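Local structure of aromatic-amino-acid transaminase TyrB (Burkholderia cenocepacia K56-2Valvano, 4WD2) at residues S129-S134 against I182-A187. The protein probably catalyses the pyridoxal-phosphate-dependent transfer of amino groups between aromatic amino acids and 2-oxo acids. Residues are numbered along the deposited sequence; the frame is centred on the assembly and turned at random. Where two conformers were deposited one is given.
Sequences SQVWLS and IVLLHA
Val-131 and Ile-182 meet on one face of two neighbouring parallel strands, their side chains set at a slant. The side-chain contact is made by CG2 of Val-131, 3.9 Å from CB of Ile-182. CG1 of Ile-182 lies beside the backbone N (chi1 -60°) and the chain runs on extended (chi2 159°), bringing CD1 back to Ser-129, 4.1 Å from its CB. The side chains of Leu-133 and Leu-184 lie alongside with the same heading, and CD2 of Leu-133 to CD1 of Leu-184, at 3.5 Å, is tighter than ordinary van der Waals contact; two conformers of Leu-133 make the closeness doubtful. Phe-145 of helix 141-147 packs on Val-131 and Leu-184. Strands 131-135 and 182-186 are neighbours within the mixed sheet of the large domain of class I aminotransferases. Three backbone hydrogen bonds join them: Ile-182 N to Gln-130 O, Trp-132 N to Ile-182 O at 2.8 Å (N-H...O 164°) and Leu-184 N to Trp-132 O at 2.9 Å. Trp-132 and Val-183 project from the opposite face, with Ile-182 O at the edge of the indole, near its plane, 4.2 Å from CE3. Further along, a water bridges the strands, accepting from Ser-134 N at 3.0 Å and donating to Leu-184 O at 3.1 Å. It lies in the plane of the His-186 ring at its edge, nearest CD2; NE2 is hydrogen-bonded to Ser-137 OG.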
loop_
_atom_site.group_PDB
_atom_site.type_symbol
_atom_site.label_atom_id
_atom_site.label_comp_id
_atom_site.label_asym_id
_atom_site.label_seq_id
_atom_site.Cartn_x
_atom_site.Cartn_y
_atom_site.Cartn_z
ATOM N N SER A 129 -19.157 -16.641 3.402
ATOM C CA SER A 129 -19.828 -15.812 2.408
ATOM C C SER A 129 -19.128 -15.929 1.071
ATOM O O SER A 129 -17.919 -16.117 1.016
ATOM C CB SER A 129 -19.857 -14.349 2.844
ATOM O OG SER A 129 -20.602 -14.185 4.035
ATOM N N GLN A 130 -19.885 -15.826 -0.013
ATOM C CA GLN A 130 -19.287 -15.773 -1.337
ATOM C C GLN A 130 -19.511 -14.382 -1.928
ATOM O O GLN A 130 -20.279 -13.587 -1.380
ATOM C CB GLN A 130 -19.863 -16.871 -2.230
ATOM C CG GLN A 130 -19.635 -18.260 -1.658
ATOM C CD GLN A 130 -19.984 -19.363 -2.626
ATOM O OE1 GLN A 130 -20.343 -19.105 -3.773
ATOM N NE2 GLN A 130 -19.876 -20.610 -2.169
ATOM N N VAL A 131 -18.831 -14.076 -3.028
ATOM C CA VAL A 131 -18.898 -12.737 -3.605
ATOM C C VAL A 131 -19.581 -12.770 -4.972
ATOM O O VAL A 131 -19.347 -13.685 -5.768
ATOM C CB VAL A 131 -17.484 -12.115 -3.721
ATOM C CG1 VAL A 131 -17.520 -10.803 -4.489
ATOM C CG2 VAL A 131 -16.872 -11.885 -2.332
ATOM N N TRP A 132 -20.451 -11.792 -5.226
ATOM C CA TRP A 132 -21.124 -11.654 -6.520
ATOM C C TRP A 132 -20.800 -10.309 -7.175
ATOM O O TRP A 132 -21.005 -9.261 -6.565
ATOM C CB TRP A 132 -22.640 -11.797 -6.367
ATOM C CG TRP A 132 -23.129 -13.219 -6.366
ATOM C CD1 TRP A 132 -23.653 -13.909 -7.421
ATOM C CD2 TRP A 132 -23.129 -14.124 -5.258
ATOM N NE1 TRP A 132 -23.988 -15.186 -7.035
ATOM C CE2 TRP A 132 -23.676 -15.342 -5.711
ATOM C CE3 TRP A 132 -22.727 -14.019 -3.923
ATOM C CZ2 TRP A 132 -23.829 -16.450 -4.876
ATOM C CZ3 TRP A 132 -22.881 -15.116 -3.094
ATOM C CH2 TRP A 132 -23.426 -16.317 -3.574
ATOM N N LEU A 133 -20.284 -10.345 -8.407
ATOM C CA LEU A 133 -19.991 -9.138 -9.189
ATOM C C LEU A 133 -20.896 -9.049 -10.413
ATOM O O LEU A 133 -21.522 -10.026 -10.800
ATOM C CB LEU A 133 -18.529 -9.096 -9.654
ATOM C CG LEU A 133 -17.489 -10.118 -9.206
ATOM C CD1 LEU A 133 -16.262 -10.042 -10.100
ATOM C CD2 LEU A 133 -17.091 -9.848 -7.784
ATOM N N SER A 134 -20.932 -7.880 -11.039
ATOM C CA SER A 134 -21.740 -7.691 -12.232
ATOM C C SER A 134 -21.139 -8.408 -13.434
ATOM O O SER A 134 -19.928 -8.616 -13.515
ATOM C CB SER A 134 -21.897 -6.197 -12.535
ATOM O OG SER A 134 -20.636 -5.582 -12.720
ATOM N N ILE A 182 -21.833 -11.298 -0.214
ATOM C CA ILE A 182 -21.179 -10.027 -0.506
ATOM C C ILE A 182 -21.457 -9.622 -1.951
ATOM O O ILE A 182 -21.087 -10.329 -2.885
ATOM C CB ILE A 182 -19.656 -10.106 -0.264
ATOM C CG1 ILE A 182 -19.372 -10.455 1.199
ATOM C CG2 ILE A 182 -18.992 -8.787 -0.647
ATOM C CD1 ILE A 182 -17.990 -11.038 1.442
ATOM N N VAL A 183 -22.114 -8.480 -2.135
ATOM C CA VAL A 183 -22.504 -8.048 -3.470
ATOM C C VAL A 183 -21.743 -6.791 -3.881
ATOM O O VAL A 183 -21.985 -5.710 -3.351
ATOM C CB VAL A 183 -24.028 -7.792 -3.546
ATOM C CG1 VAL A 183 -24.453 -7.468 -4.972
ATOM C CG2 VAL A 183 -24.785 -9.002 -3.035
ATOM N N LEU A 184 -20.819 -6.945 -4.825
ATOM C CA LEU A 184 -20.044 -5.820 -5.345
ATOM C C LEU A 184 -20.891 -5.013 -6.315
ATOM O O LEU A 184 -21.391 -5.541 -7.315
ATOM C CB LEU A 184 -18.767 -6.301 -6.045
ATOM C CG LEU A 184 -17.436 -6.297 -5.287
ATOM C CD1 LEU A 184 -16.338 -6.824 -6.196
ATOM C CD2 LEU A 184 -17.059 -4.913 -4.788
ATOM N N LEU A 185 -21.048 -3.732 -6.022
ATOM C CA LEU A 185 -21.886 -2.865 -6.840
ATOM C C LEU A 185 -21.137 -1.609 -7.256
ATOM O O LEU A 185 -20.487 -0.972 -6.429
ATOM C CB LEU A 185 -23.153 -2.489 -6.073
ATOM C CG LEU A 185 -24.001 -3.680 -5.621
ATOM C CD1 LEU A 185 -24.745 -3.364 -4.340
ATOM C CD2 LEU A 185 -24.978 -4.086 -6.726
ATOM N N HIS A 186 -21.216 -1.260 -8.538
ATOM C CA HIS A 186 -20.699 0.017 -8.994
ATOM C C HIS A 186 -21.690 1.098 -8.567
ATOM O O HIS A 186 -22.888 0.975 -8.814
ATOM C CB HIS A 186 -20.500 0.024 -10.510
ATOM C CG HIS A 186 -19.483 -0.964 -10.996
ATOM N ND1 HIS A 186 -18.393 -0.594 -11.752
ATOM C CD2 HIS A 186 -19.399 -2.307 -10.843
ATOM C CE1 HIS A 186 -17.674 -1.668 -12.037
ATOM N NE2 HIS A 186 -18.265 -2.720 -11.499
ATOM N N ALA A 187 -21.199 2.143 -7.910
ATOM C CA ALA A 187 -22.069 3.238 -7.469
ATOM C C ALA A 187 -22.667 3.989 -8.656
ATOM O O ALA A 187 -23.823 4.414 -8.627
ATOM C CB ALA A 187 -21.300 4.201 -6.579
HETATM O O HOH W 1 -19.481 -5.577 -9.696
#